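Carbohydrate kinase (Agrobacterium tumefaciens, PDB 2NWH) probably transfers phosphate from ATP to a sugar or sugar-like substrate, as a member of the pfkB (ribokinase-like) family of carbohydrate kinases. Local coordinates at residues M3-V8 / G53-I58; I14-M19 / G32-E37; G63-G68 / R90-Y95; K161-I166 / G181-L186; A237-P242 / P309-L314. All coordinates share one frame; numbering follows the deposited sequence. Where two conformers were deposited one is given.

Contact 1: M3-V8 / G53-I58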
# COMPACT_ATOMS: atom_id res chain seq x y z
N MET A 3 3.50 15.69 -11.76
CA MET A 3 3.83 14.22 -11.56
C MET A 3 2.82 13.29 -12.26
O MET A 3 1.65 13.22 -11.87
CB MET A 3 3.93 13.88 -10.07
CG MET A 3 5.25 14.31 -9.39
SD MET A 3 5.79 16.01 -9.71
CE MET A 3 4.55 16.98 -8.81
N LYS A 4 3.28 12.61 -13.31
CA LYS A 4 2.39 11.79 -14.11
C LYS A 4 2.73 10.33 -13.96
O LYS A 4 1.86 9.49 -14.08
CB LYS A 4 2.49 12.15 -15.60
CG LYS A 4 1.10 12.29 -16.24
CD LYS A 4 0.41 10.94 -16.48
CE LYS A 4 -0.68 11.02 -17.53
NZ LYS A 4 -1.59 9.83 -17.37
N LYS A 5 4.00 10.05 -13.71
CA LYS A 5 4.50 8.67 -13.76
C LYS A 5 4.99 8.21 -12.40
O LYS A 5 5.77 8.89 -11.77
CB LYS A 5 5.63 8.54 -14.78
CG LYS A 5 5.18 8.63 -16.23
CD LYS A 5 6.38 8.45 -17.20
CE LYS A 5 7.02 7.03 -17.20
NZ LYS A 5 6.15 5.89 -17.60
N ILE A 6 4.44 7.09 -11.92
CA ILE A 6 4.78 6.62 -10.60
C ILE A 6 5.36 5.23 -10.76
O ILE A 6 4.73 4.37 -11.42
CB ILE A 6 3.52 6.57 -9.66
CG1 ILE A 6 2.88 7.96 -9.51
CG2 ILE A 6 3.86 5.86 -8.34
CD1 ILE A 6 1.61 7.92 -8.74
N LEU A 7 6.52 5.00 -10.18
CA LEU A 7 7.10 3.66 -10.17
C LEU A 7 6.98 3.07 -8.79
O LEU A 7 7.39 3.71 -7.81
CB LEU A 7 8.57 3.72 -10.57
CG LEU A 7 9.35 2.39 -10.53
CD1 LEU A 7 8.94 1.51 -11.67
CD2 LEU A 7 10.82 2.70 -10.65
N VAL A 8 6.44 1.85 -8.72
CA VAL A 8 6.23 1.12 -7.47
C VAL A 8 7.21 -0.03 -7.39
O VAL A 8 7.34 -0.81 -8.34
CB VAL A 8 4.80 0.59 -7.39
CG1 VAL A 8 4.59 -0.16 -6.07
CG2 VAL A 8 3.82 1.75 -7.51
N GLY A 53 -5.81 7.71 -12.34
CA GLY A 53 -5.40 8.46 -13.53
C GLY A 53 -3.90 8.55 -13.79
O GLY A 53 -3.47 9.08 -14.81
N PHE A 54 -3.09 7.99 -12.90
CA PHE A 54 -1.63 8.08 -13.09
C PHE A 54 -1.12 7.01 -14.02
O PHE A 54 -1.75 5.99 -14.18
CB PHE A 54 -0.90 7.99 -11.74
CG PHE A 54 -1.16 9.18 -10.85
CD1 PHE A 54 -0.35 10.30 -10.93
CD2 PHE A 54 -2.26 9.21 -10.01
CE1 PHE A 54 -0.59 11.43 -10.13
CE2 PHE A 54 -2.53 10.34 -9.23
CZ PHE A 54 -1.67 11.46 -9.29
N GLU A 55 0.05 7.26 -14.61
CA GLU A 55 0.70 6.26 -15.45
C GLU A 55 1.60 5.46 -14.49
O GLU A 55 2.60 5.96 -14.02
CB GLU A 55 1.50 6.92 -16.60
CG GLU A 55 2.23 5.85 -17.48
CD GLU A 55 2.84 6.41 -18.75
OE1 GLU A 55 2.53 7.56 -19.10
OE2 GLU A 55 3.65 5.68 -19.40
N VAL A 56 1.19 4.24 -14.17
CA VAL A 56 1.86 3.50 -13.07
C VAL A 56 2.61 2.31 -13.63
O VAL A 56 2.07 1.59 -14.49
CB VAL A 56 0.88 3.04 -11.95
CG1 VAL A 56 1.66 2.37 -10.75
CG2 VAL A 56 0.03 4.25 -11.45
N ARG A 57 3.84 2.12 -13.14
CA ARG A 57 4.64 0.92 -13.45
C ARG A 57 5.03 0.25 -12.12
O ARG A 57 5.25 0.95 -11.11
CB ARG A 57 5.89 1.32 -14.26
CG ARG A 57 6.94 0.21 -14.42
CD ARG A 57 8.12 0.74 -15.18
NE ARG A 57 9.15 -0.27 -15.45
CZ ARG A 57 10.29 -0.01 -16.07
NH1 ARG A 57 10.58 1.24 -16.42
NH2 ARG A 57 11.17 -0.96 -16.32
N ILE A 58 5.11 -1.07 -12.11
CA ILE A 58 5.56 -1.79 -10.88
C ILE A 58 6.70 -2.77 -11.19
O ILE A 58 6.69 -3.45 -12.21
CB ILE A 58 4.40 -2.51 -10.11
CG1 ILE A 58 4.91 -3.11 -8.77
CG2 ILE A 58 3.66 -3.61 -11.00
CD1 ILE A 58 3.75 -3.48 -7.82
O HOH W 1 -4.73 10.51 -16.47
O HOH W 2 9.06 4.06 -17.55
O HOH W 3 5.08 4.76 -15.34
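Four backbone hydrogen bonds join M3-V8 to G53-I58: E55 N to K4 O, I6 N to E55 O, R57 N to I6 O and V8 N to R57 O, the last at 2.8 Å. I6 thus bonds to both E55 and R57, the usual parallel pattern, and V8 N continues it to R57 O. CA-H...O contacts, such as V56 CA to I6 O, accompany them. These are neighbouring parallel strands of the large central sheet of the ribokinase-like α/β fold, and helix 41-51 covers the face bearing I6, V8 and V56.

Apolar contacts join side chains of that face: V8 CG2 touches V56 CG1 at 3.9 Å, and V8 CG1 meets I58 CD1. At the loop before strand 55-58, I6 CD1 makes a CH-pi contact over one face of the F54 ring, 4.1 Å from its centroid, I6 CG1 lying anti to the carbonyl carbon (chi1 -60°). The carbonyl M3 O meets the ring edge in plane, 3.4 Å from F54 CE1.

Charges gather on the other face. K5 and E55 run side by side into a salt bridge, K5 NZ to E55 OE2 at 3.1 Å, weak as a hydrogen bond. A water links K5 NZ to E55 O. L7 CD1 packs against R57 CG at 3.6 Å, while R57 NE is held by T83.

Contact 2: I14-M19 / G32-E37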
# COMPACT_ATOMS: atom_id res chain seq x y z
N ILE A 14 0.10 -13.71 -5.09
CA ILE A 14 -1.18 -14.35 -5.32
C ILE A 14 -1.88 -14.56 -3.96
O ILE A 14 -1.27 -14.99 -2.96
CB ILE A 14 -1.01 -15.66 -6.15
CG1 ILE A 14 -2.34 -16.18 -6.72
CG2 ILE A 14 -0.32 -16.79 -5.32
CD1 ILE A 14 -2.90 -15.27 -7.85
N ASP A 15 -3.17 -14.23 -3.94
CA ASP A 15 -3.98 -14.43 -2.76
C ASP A 15 -4.98 -15.52 -3.10
O ASP A 15 -5.84 -15.32 -3.96
CB ASP A 15 -4.68 -13.12 -2.40
CG ASP A 15 -5.57 -13.24 -1.18
OD1 ASP A 15 -6.39 -14.19 -1.08
OD2 ASP A 15 -5.47 -12.35 -0.32
N ARG A 16 -4.86 -16.65 -2.41
CA ARG A 16 -5.71 -17.81 -2.66
C ARG A 16 -6.55 -18.06 -1.40
O ARG A 16 -6.01 -18.24 -0.29
CB ARG A 16 -4.83 -19.04 -3.03
CG ARG A 16 -3.95 -18.78 -4.30
CD ARG A 16 -3.26 -20.06 -4.83
NE ARG A 16 -4.27 -20.99 -5.34
CZ ARG A 16 -4.62 -22.13 -4.74
NH1 ARG A 16 -4.03 -22.51 -3.61
NH2 ARG A 16 -5.59 -22.88 -5.26
N ARG A 17 -7.86 -18.11 -1.59
CA ARG A 17 -8.77 -18.25 -0.48
C ARG A 17 -9.66 -19.47 -0.74
O ARG A 17 -10.36 -19.54 -1.75
CB ARG A 17 -9.58 -16.96 -0.37
CG ARG A 17 -10.45 -16.77 0.88
CD ARG A 17 -10.93 -15.28 0.88
NE ARG A 17 -11.67 -14.91 2.08
CZ ARG A 17 -12.02 -13.66 2.40
NH1 ARG A 17 -11.71 -12.64 1.58
NH2 ARG A 17 -12.70 -13.42 3.52
N GLY A 18 -9.57 -20.45 0.16
CA GLY A 18 -10.36 -21.66 0.06
C GLY A 18 -11.45 -21.64 1.13
O GLY A 18 -11.16 -21.40 2.31
N MET A 19 -12.70 -21.83 0.73
CA MET A 19 -13.77 -21.79 1.68
C MET A 19 -14.43 -23.15 1.74
O MET A 19 -14.73 -23.75 0.72
CB MET A 19 -14.83 -20.74 1.27
CG MET A 19 -16.06 -20.72 2.21
SD MET A 19 -17.13 -19.22 1.95
CE MET A 19 -16.16 -18.11 2.96
N GLY A 32 -14.21 -28.05 -0.40
CA GLY A 32 -14.07 -26.61 -0.59
C GLY A 32 -13.76 -26.23 -2.02
O GLY A 32 -13.60 -27.08 -2.88
N SER A 33 -13.66 -24.93 -2.26
CA SER A 33 -13.32 -24.43 -3.56
C SER A 33 -12.46 -23.20 -3.37
O SER A 33 -12.54 -22.57 -2.33
CB SER A 33 -14.60 -24.06 -4.32
OG SER A 33 -15.47 -23.23 -3.53
N TRP A 34 -11.63 -22.89 -4.36
CA TRP A 34 -10.53 -21.90 -4.23
C TRP A 34 -10.88 -20.66 -5.05
O TRP A 34 -11.35 -20.82 -6.20
CB TRP A 34 -9.24 -22.47 -4.76
CG TRP A 34 -8.66 -23.42 -3.79
CD1 TRP A 34 -8.76 -24.78 -3.83
CD2 TRP A 34 -7.96 -23.09 -2.59
NE1 TRP A 34 -8.13 -25.33 -2.74
CE2 TRP A 34 -7.62 -24.31 -1.96
CE3 TRP A 34 -7.56 -21.87 -2.00
CZ2 TRP A 34 -6.92 -24.37 -0.73
CZ3 TRP A 34 -6.85 -21.92 -0.79
CH2 TRP A 34 -6.57 -23.17 -0.15
N MET A 35 -10.74 -19.48 -4.43
CA MET A 35 -10.89 -18.21 -5.14
C MET A 35 -9.43 -17.68 -5.22
O MET A 35 -8.71 -17.75 -4.23
CB MET A 35 -11.81 -17.26 -4.33
CG MET A 35 -13.33 -17.69 -4.24
SD MET A 35 -14.43 -16.93 -2.91
CE MET A 35 -13.42 -17.11 -1.43
N GLU A 36 -9.01 -17.17 -6.38
CA GLU A 36 -7.64 -16.59 -6.48
C GLU A 36 -7.72 -15.13 -6.95
O GLU A 36 -8.54 -14.78 -7.80
CB GLU A 36 -6.75 -17.32 -7.49
CG GLU A 36 -6.54 -18.78 -7.33
CD GLU A 36 -5.40 -19.23 -8.26
OE1 GLU A 36 -5.18 -18.59 -9.32
OE2 GLU A 36 -4.72 -20.22 -7.91
N GLU A 37 -6.86 -14.27 -6.42
CA GLU A 37 -6.72 -12.94 -7.00
C GLU A 37 -5.37 -12.38 -6.64
O GLU A 37 -4.69 -12.89 -5.77
CB GLU A 37 -7.80 -12.00 -6.51
CG GLU A 37 -7.85 -11.81 -5.03
CD GLU A 37 -9.07 -11.01 -4.58
OE1 GLU A 37 -10.23 -11.26 -5.03
OE2 GLU A 37 -8.84 -10.12 -3.75
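R16 NE gives its hydrogen to E36 OE2 at 2.7 Å, the charged bond of this strand pair. The oxygen lies close to the guanidinium plane but is met on its anti side, and the carboxylate is turned 83° from the guanidinium, so a single N-H rather than a paired, forked grip carries the salt bridge. R16 reaches this place because its chain bends at chi3 (67°), which also swings the guanidinium over W34.

There it lies flat on the indole, the two planes 29° apart and R16 CZ 4.4 Å from the centroid of the W34 six-membered ring, a cation-pi stack. R16 NH2 comes nearest, 3.4 Å from W34 CG. From the opposite face G18 CA makes a CH-pi contact, 3.7 Å from the centroid of the same W34 ring. The indole is therefore clasped between an arginine and a glycine of one strand, and G18, having no side chain, lets it lie against its CA.

The backbone is an antiparallel β-hairpin of strands 13-20 and 32-39, part of the small four-stranded sheet that in ribokinase-like enzymes forms a lid over the substrate pocket. Hydrogen-bonded pairs D15-E37, R17-M35 and M19-S33 frame it. R17 and M35 exchange two bonds, R17 N to M35 O at 2.8 Å and M35 N to R17 O at 2.7 Å; the return bond from S33 N to M19 O is weak. I14 CD1 reaches E37 O at 3.6 Å, while strand 94-99 pairs with strand 13-20 along its other edge.

Contact 3: G63-G68 / R90-Y95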
# COMPACT_ATOMS: atom_id res chain seq x y z
N GLY A 63 7.82 -15.10 -9.84
CA GLY A 63 8.22 -16.45 -10.26
C GLY A 63 7.98 -16.77 -11.74
O GLY A 63 7.32 -16.02 -12.45
N GLY A 64 8.48 -17.91 -12.21
CA GLY A 64 8.23 -18.30 -13.58
C GLY A 64 6.96 -19.12 -13.75
O GLY A 64 6.96 -20.06 -14.55
N ASP A 65 5.89 -18.80 -13.01
CA ASP A 65 4.71 -19.66 -12.91
C ASP A 65 3.41 -19.03 -13.39
O ASP A 65 3.32 -17.82 -13.65
CB ASP A 65 4.54 -20.16 -11.45
CG ASP A 65 4.65 -19.02 -10.41
OD1 ASP A 65 4.57 -17.83 -10.78
OD2 ASP A 65 4.80 -19.33 -9.20
N VAL A 66 2.37 -19.85 -13.47
CA VAL A 66 1.06 -19.35 -13.84
C VAL A 66 0.47 -18.39 -12.80
O VAL A 66 -0.32 -17.51 -13.17
CB VAL A 66 0.06 -20.50 -14.18
CG1 VAL A 66 -1.32 -19.93 -14.51
CG2 VAL A 66 0.56 -21.33 -15.35
N THR A 67 0.78 -18.57 -11.51
CA THR A 67 0.26 -17.63 -10.54
C THR A 67 0.83 -16.24 -10.81
O THR A 67 0.14 -15.25 -10.62
CB THR A 67 0.50 -18.07 -9.09
OG1 THR A 67 1.82 -18.61 -9.00
CG2 THR A 67 -0.56 -19.16 -8.69
N GLY A 68 2.08 -16.18 -11.28
CA GLY A 68 2.75 -14.91 -11.58
C GLY A 68 2.05 -14.25 -12.75
O GLY A 68 1.92 -13.01 -12.79
N ARG A 90 11.74 -20.03 -9.81
CA ARG A 90 11.10 -19.87 -8.49
C ARG A 90 9.60 -19.67 -8.58
O ARG A 90 9.04 -19.47 -9.69
CB ARG A 90 11.70 -18.71 -7.71
CG ARG A 90 13.25 -18.79 -7.42
CD ARG A 90 13.57 -19.73 -6.23
NE ARG A 90 12.71 -19.39 -5.07
CZ ARG A 90 13.13 -18.69 -4.00
NH1 ARG A 90 14.41 -18.32 -3.93
NH2 ARG A 90 12.29 -18.40 -3.00
N ARG A 91 8.95 -19.76 -7.42
CA ARG A 91 7.49 -19.55 -7.34
C ARG A 91 7.18 -18.12 -6.89
O ARG A 91 7.88 -17.58 -6.04
CB ARG A 91 6.87 -20.52 -6.32
CG ARG A 91 6.87 -21.97 -6.77
CD ARG A 91 5.93 -22.20 -7.97
NE ARG A 91 4.54 -21.84 -7.64
CZ ARG A 91 3.49 -22.02 -8.43
NH1 ARG A 91 3.64 -22.58 -9.62
NH2 ARG A 91 2.29 -21.65 -8.02
N THR A 92 6.10 -17.57 -7.43
CA THR A 92 5.62 -16.24 -7.06
C THR A 92 5.12 -16.28 -5.59
O THR A 92 4.51 -17.28 -5.14
CB THR A 92 4.51 -15.81 -8.08
OG1 THR A 92 5.09 -15.70 -9.40
CG2 THR A 92 3.80 -14.51 -7.68
N PRO A 93 5.44 -15.26 -4.79
CA PRO A 93 4.96 -15.27 -3.40
C PRO A 93 3.43 -15.50 -3.33
O PRO A 93 2.70 -15.10 -4.23
CB PRO A 93 5.25 -13.85 -2.89
CG PRO A 93 6.45 -13.38 -3.75
CD PRO A 93 6.28 -14.06 -5.09
N SER A 94 2.96 -16.10 -2.24
CA SER A 94 1.53 -16.46 -2.11
C SER A 94 1.08 -16.30 -0.69
O SER A 94 1.87 -16.49 0.24
CB SER A 94 1.28 -17.89 -2.59
OG SER A 94 2.00 -18.81 -1.80
N TYR A 95 -0.19 -15.88 -0.51
CA TYR A 95 -0.90 -15.92 0.75
C TYR A 95 -2.10 -16.90 0.54
O TYR A 95 -2.94 -16.69 -0.33
CB TYR A 95 -1.39 -14.49 1.12
CG TYR A 95 -2.27 -14.46 2.33
CD1 TYR A 95 -1.72 -14.44 3.63
CD2 TYR A 95 -3.66 -14.49 2.19
CE1 TYR A 95 -2.52 -14.45 4.75
CE2 TYR A 95 -4.47 -14.51 3.31
CZ TYR A 95 -3.89 -14.46 4.58
OH TYR A 95 -4.75 -14.47 5.66
O HOH W 4 2.77 -19.03 -6.60
O HOH W 5 1.13 -21.60 -11.04
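G63 and T92 bring their backbones to 4.1 Å, CA to CA, where the chain passes from strand 55-63 to helix 66-77 and the loop at R90-P93 leads into strand 94-99. The junction is an N-capped helix start: D65 occupies the N-cap, its OD1 accepting a weak bond from G68 N, and the same side chain holds the neighbouring loop. Bonding between backbone atoms across the contact is limited to G64 N with R90 O, at 3.0 Å. G63 CA lies close on R90 O, with no side chain between.

D65 CG stands between its own backbone N and carbonyl carbon (chi1 49°), which turns both carboxylate oxygens to T92. D65 OD1 takes the hydroxyl proton of T92 OG1 on its syn lone pair, 2.6 Å away. D65 OD2 receives T92 N at 2.8 Å, nearly straight and also from the syn side, though somewhat out of the carboxylate plane. T92 OG1 in turn accepts from G63 N at 2.8 Å, so the hydroxyl relays between G63 and the helix cap.

R91 folds back over D65 with bends at chi2 and chi3. Its guanidinium stands 78° to the carboxylate, and D65 OD2 lies 2.9 Å above its plane. This salt bridge, R91 NE to D65 OD2 at 3.0 Å, works through charge alone, with no N-H aimed at the oxygen; the carboxylate is probably stabilised as an anion by it. In the first turn of the helix, a water 2.6 Å from T67 OG1 donates to T92 O and weakly accepts from R91 NH2.

Contact 4: K161-I166 / G181-L186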
# COMPACT_ATOMS: atom_id res chain seq x y z
N LYS A 161 14.04 12.17 -6.79
CA LYS A 161 12.70 11.63 -6.94
C LYS A 161 12.06 11.54 -5.57
O LYS A 161 12.67 11.00 -4.64
CB LYS A 161 12.71 10.26 -7.62
CG LYS A 161 13.29 10.30 -9.02
CD LYS A 161 12.38 11.01 -10.03
CE LYS A 161 13.08 11.07 -11.40
NZ LYS A 161 12.49 12.19 -12.20
N PRO A 162 10.84 12.08 -5.43
CA PRO A 162 10.05 11.89 -4.22
C PRO A 162 9.87 10.40 -3.93
O PRO A 162 9.62 9.61 -4.88
CB PRO A 162 8.70 12.55 -4.57
CG PRO A 162 9.09 13.63 -5.57
CD PRO A 162 10.15 12.94 -6.41
N LEU A 163 9.98 10.02 -2.65
CA LEU A 163 9.75 8.61 -2.27
C LEU A 163 8.69 8.48 -1.18
O LEU A 163 8.83 9.08 -0.11
CB LEU A 163 11.06 7.95 -1.78
CG LEU A 163 11.08 6.51 -1.22
CD1 LEU A 163 10.73 5.46 -2.25
CD2 LEU A 163 12.47 6.19 -0.62
N ALA A 164 7.66 7.70 -1.47
CA ALA A 164 6.66 7.26 -0.49
C ALA A 164 6.82 5.77 -0.14
O ALA A 164 7.41 4.99 -0.89
CB ALA A 164 5.23 7.52 -1.05
N ALA A 165 6.27 5.38 0.99
CA ALA A 165 6.44 4.05 1.53
C ALA A 165 5.18 3.61 2.25
O ALA A 165 4.52 4.40 2.92
CB ALA A 165 7.61 4.04 2.50
N ILE A 166 4.86 2.34 2.10
CA ILE A 166 3.78 1.71 2.85
C ILE A 166 4.39 0.70 3.81
O ILE A 166 5.19 -0.17 3.41
CB ILE A 166 2.80 1.00 1.87
CG1 ILE A 166 2.01 2.01 1.05
CG2 ILE A 166 1.78 0.09 2.59
CD1 ILE A 166 1.38 1.29 -0.18
N GLY A 181 14.95 9.12 6.57
CA GLY A 181 15.39 10.43 6.11
C GLY A 181 15.22 10.69 4.62
O GLY A 181 15.26 11.87 4.20
N ASP A 182 15.06 9.61 3.83
CA ASP A 182 14.87 9.70 2.37
C ASP A 182 13.40 9.49 1.91
O ASP A 182 13.11 9.57 0.70
CB ASP A 182 15.79 8.70 1.67
CG ASP A 182 17.26 9.12 1.74
OD1 ASP A 182 17.53 10.30 1.46
OD2 ASP A 182 18.13 8.26 2.04
N ILE A 183 12.51 9.24 2.87
CA ILE A 183 11.07 9.01 2.59
C ILE A 183 10.24 10.29 2.81
O ILE A 183 10.15 10.83 3.92
CB ILE A 183 10.51 7.82 3.43
CG1 ILE A 183 11.08 6.50 2.91
CG2 ILE A 183 8.95 7.78 3.39
CD1 ILE A 183 10.92 5.32 3.84
N ASP A 184 9.67 10.80 1.72
CA ASP A 184 8.83 11.97 1.77
C ASP A 184 7.51 11.73 2.48
O ASP A 184 7.05 12.60 3.19
CB ASP A 184 8.60 12.50 0.36
CG ASP A 184 9.79 13.28 -0.16
OD1 ASP A 184 10.81 13.38 0.56
OD2 ASP A 184 9.68 13.83 -1.28
N ILE A 185 6.90 10.56 2.26
CA ILE A 185 5.60 10.20 2.90
C ILE A 185 5.56 8.71 3.25
O ILE A 185 5.67 7.85 2.37
CB ILE A 185 4.38 10.48 1.99
CG1 ILE A 185 4.41 11.91 1.43
CG2 ILE A 185 3.06 10.23 2.81
CD1 ILE A 185 3.56 12.16 0.20
N LEU A 186 5.40 8.41 4.53
CA LEU A 186 5.24 7.03 4.98
C LEU A 186 3.82 6.79 5.47
O LEU A 186 3.30 7.52 6.34
CB LEU A 186 6.21 6.70 6.12
CG LEU A 186 6.69 5.25 6.28
CD1 LEU A 186 7.51 5.18 7.54
CD2 LEU A 186 5.62 4.17 6.34
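L163 holds CG anti to its backbone N (chi1 175°), and I183 holds CG1 anti to its carbonyl carbon (chi1 -71°); the two chains thereby meet with L163 CD2 3.8 Å from I183 CG1. The segments belong to a β-α-β unit, strand 163-166, helix 170-173 and strand 185-189, whose two strands run parallel inside the central sheet of the α/β domain.

L163 O is shared by two successive amides. D184 N approaches L163 O at 2.6 Å with a bent N-H...O angle of 132°, whereas I185 N is weakly bound to L163 O at 3.4 Å. D184 has helical backbone angles, so the chain kinks just before the parallel pairing, which is set by the two bonds of I185: the weak one from its N and A165 N to I185 O at 2.9 Å.

A165 CB sits against I183 CD1 at 3.8 Å and near L186 CG, on the face shared with L186. A164 CB, on the other face, packs with I185, and helix 255-266 packs on A164 and I185. At the start of the pair D184 OD2 rests 3.5 Å from P162 CA, and at the far end L186 CD2 lies 3.6 Å from A165 O.

Contact 5: A237-P242 / P309-L314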
# COMPACT_ATOMS: atom_id res chain seq x y z
N ALA A 237 -2.11 18.09 9.83
CA ALA A 237 -3.55 18.21 9.78
C ALA A 237 -4.18 16.96 10.37
O ALA A 237 -3.54 15.93 10.51
CB ALA A 237 -4.03 18.47 8.35
N ILE A 238 -5.46 17.08 10.71
CA ILE A 238 -6.17 16.00 11.38
C ILE A 238 -7.62 15.96 10.89
O ILE A 238 -8.17 16.99 10.51
CB ILE A 238 -6.09 16.18 12.92
CG1 ILE A 238 -6.34 14.86 13.65
CG2 ILE A 238 -6.98 17.32 13.45
CD1 ILE A 238 -5.32 14.63 14.70
N LEU A 239 -8.22 14.77 10.92
CA LEU A 239 -9.62 14.63 10.55
C LEU A 239 -10.61 14.78 11.74
O LEU A 239 -10.40 14.23 12.82
CB LEU A 239 -9.80 13.28 9.85
CG LEU A 239 -10.61 13.12 8.56
CD1 LEU A 239 -10.08 13.96 7.40
CD2 LEU A 239 -10.55 11.63 8.19
N HIS A 240 -11.68 15.54 11.53
CA HIS A 240 -12.74 15.66 12.53
C HIS A 240 -13.56 14.36 12.68
O HIS A 240 -13.60 13.55 11.74
CB HIS A 240 -13.68 16.85 12.21
CG HIS A 240 -13.00 18.19 12.24
ND1 HIS A 240 -13.60 19.34 11.78
CD2 HIS A 240 -11.76 18.55 12.67
CE1 HIS A 240 -12.77 20.36 11.93
NE2 HIS A 240 -11.65 19.91 12.47
N PRO A 241 -14.19 14.16 13.86
CA PRO A 241 -15.17 13.07 13.96
C PRO A 241 -16.34 13.35 13.00
O PRO A 241 -16.70 14.53 12.82
CB PRO A 241 -15.65 13.14 15.43
CG PRO A 241 -14.63 13.97 16.16
CD PRO A 241 -14.02 14.89 15.13
N PRO A 242 -16.92 12.30 12.38
CA PRO A 242 -18.05 12.48 11.46
C PRO A 242 -19.27 13.11 12.14
O PRO A 242 -19.59 12.75 13.27
CB PRO A 242 -18.41 11.06 11.02
CG PRO A 242 -17.80 10.16 12.05
CD PRO A 242 -16.55 10.87 12.50
N PRO A 309 -15.61 13.97 6.55
CA PRO A 309 -15.48 15.05 7.53
C PRO A 309 -14.45 16.11 7.12
O PRO A 309 -13.51 15.81 6.37
CB PRO A 309 -15.02 14.33 8.80
CG PRO A 309 -15.54 12.91 8.63
CD PRO A 309 -15.50 12.63 7.16
N GLN A 310 -14.61 17.33 7.61
CA GLN A 310 -13.58 18.36 7.42
C GLN A 310 -12.22 18.03 8.07
O GLN A 310 -12.16 17.27 9.05
CB GLN A 310 -14.08 19.73 7.86
CG GLN A 310 -14.81 20.48 6.75
CD GLN A 310 -14.02 20.48 5.44
OE1 GLN A 310 -12.78 20.56 5.42
NE2 GLN A 310 -14.76 20.40 4.32
N ALA A 311 -11.14 18.59 7.52
CA ALA A 311 -9.80 18.42 8.06
C ALA A 311 -9.37 19.72 8.71
O ALA A 311 -9.84 20.80 8.31
CB ALA A 311 -8.79 18.00 6.96
N GLU A 312 -8.53 19.62 9.72
CA GLU A 312 -8.07 20.78 10.49
C GLU A 312 -6.55 20.85 10.48
O GLU A 312 -5.90 19.93 10.99
CB GLU A 312 -8.60 20.69 11.94
CG GLU A 312 -8.10 21.80 12.89
CD GLU A 312 -8.85 21.85 14.24
OE1 GLU A 312 -8.93 20.82 14.96
OE2 GLU A 312 -9.32 22.94 14.60
N MET A 313 -5.98 21.91 9.90
CA MET A 313 -4.54 22.18 10.04
C MET A 313 -4.25 22.48 11.50
O MET A 313 -5.09 23.05 12.21
CB MET A 313 -4.09 23.36 9.17
CG MET A 313 -3.65 23.02 7.73
SD MET A 313 -2.15 22.03 7.50
CE MET A 313 -2.19 21.95 5.71
N LEU A 314 -3.06 22.11 11.96
CA LEU A 314 -2.65 22.30 13.35
C LEU A 314 -1.25 22.92 13.42
O LEU A 314 -1.02 23.91 14.15
CB LEU A 314 -2.69 20.97 14.10
CG LEU A 314 -4.04 20.25 14.26
CD1 LEU A 314 -3.85 18.90 14.93
CD2 LEU A 314 -5.09 21.11 15.03
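Strands 237-239 and 311-313 run antiparallel, their axes approaching to 4.5 Å with 156° between directions; two backbone bonds join I238 and E312 within them, I238 N to E312 O and E312 N to I238 O at 2.8 Å, and a third, H240 N to Q310 O at 3.1 Å, joins the segments just beyond. I238 and E312 are the hydrogen-bonded pair; A237 with M313 and L239 with A311 are the non-hydrogen-bonded ones. Strand 311-313, close to the C-terminus, is thereby added as an outermost strand of the large mixed sheet.

With H240 CG anti to the carbonyl carbon (chi1 -63°), the imidazole folds back over the partner strand, and Q310 O lies 3.4 Å above one face of the H240 ring, so this carbonyl meets both the amide and the ring of one residue. The ring reaches on to E312, H240 NE2 standing 3.2 Å from E312 CB, with the two side chains crossing at about a right angle.

Apolar contacts lie on both faces. I238 CG2 touches L314 CD1 at 3.8 Å on the face of E312; on the other, A237 CB meets M313 SD at 4.1 Å and L239 CD1 nears A311 CB. Past the strands, P309 CG touches P242 CA. P309 CB also meets a polar atom, H240 O, at 3.4 Å, and P309 O is bound by R276 of helix 271-286.

The backbone bonds and apolar contacts carry no charge, and no salt bridge joins the segments; H240, lying beside E312, may nevertheless respond to ionisation of either residue.

In the fold
Contacts 1, 4 and 5 all belong to the large central sheet. Contacts 1 and 4 pair parallel strands in its interior, with centres about 15 Å apart, and contact 4 is the most buried; contact 5 adds an antiparallel edge strand, its centre about 23 Å from that of contact 4. Contact 2, in the small sheet, is a surface contact. Contact 3 adjoins it directly, I14 and R16 pairing with Y95 through backbone bonds, and joins the loop leading into strand 94-99 to a helix start. Chemistry differs with place: aliphatic side chains in contact 4, mixed faces in contact 1, cation-pi stacking in contact 2, carboxylate capping in contact 3, histidine and proline packing beside backbone bonds in contact 5.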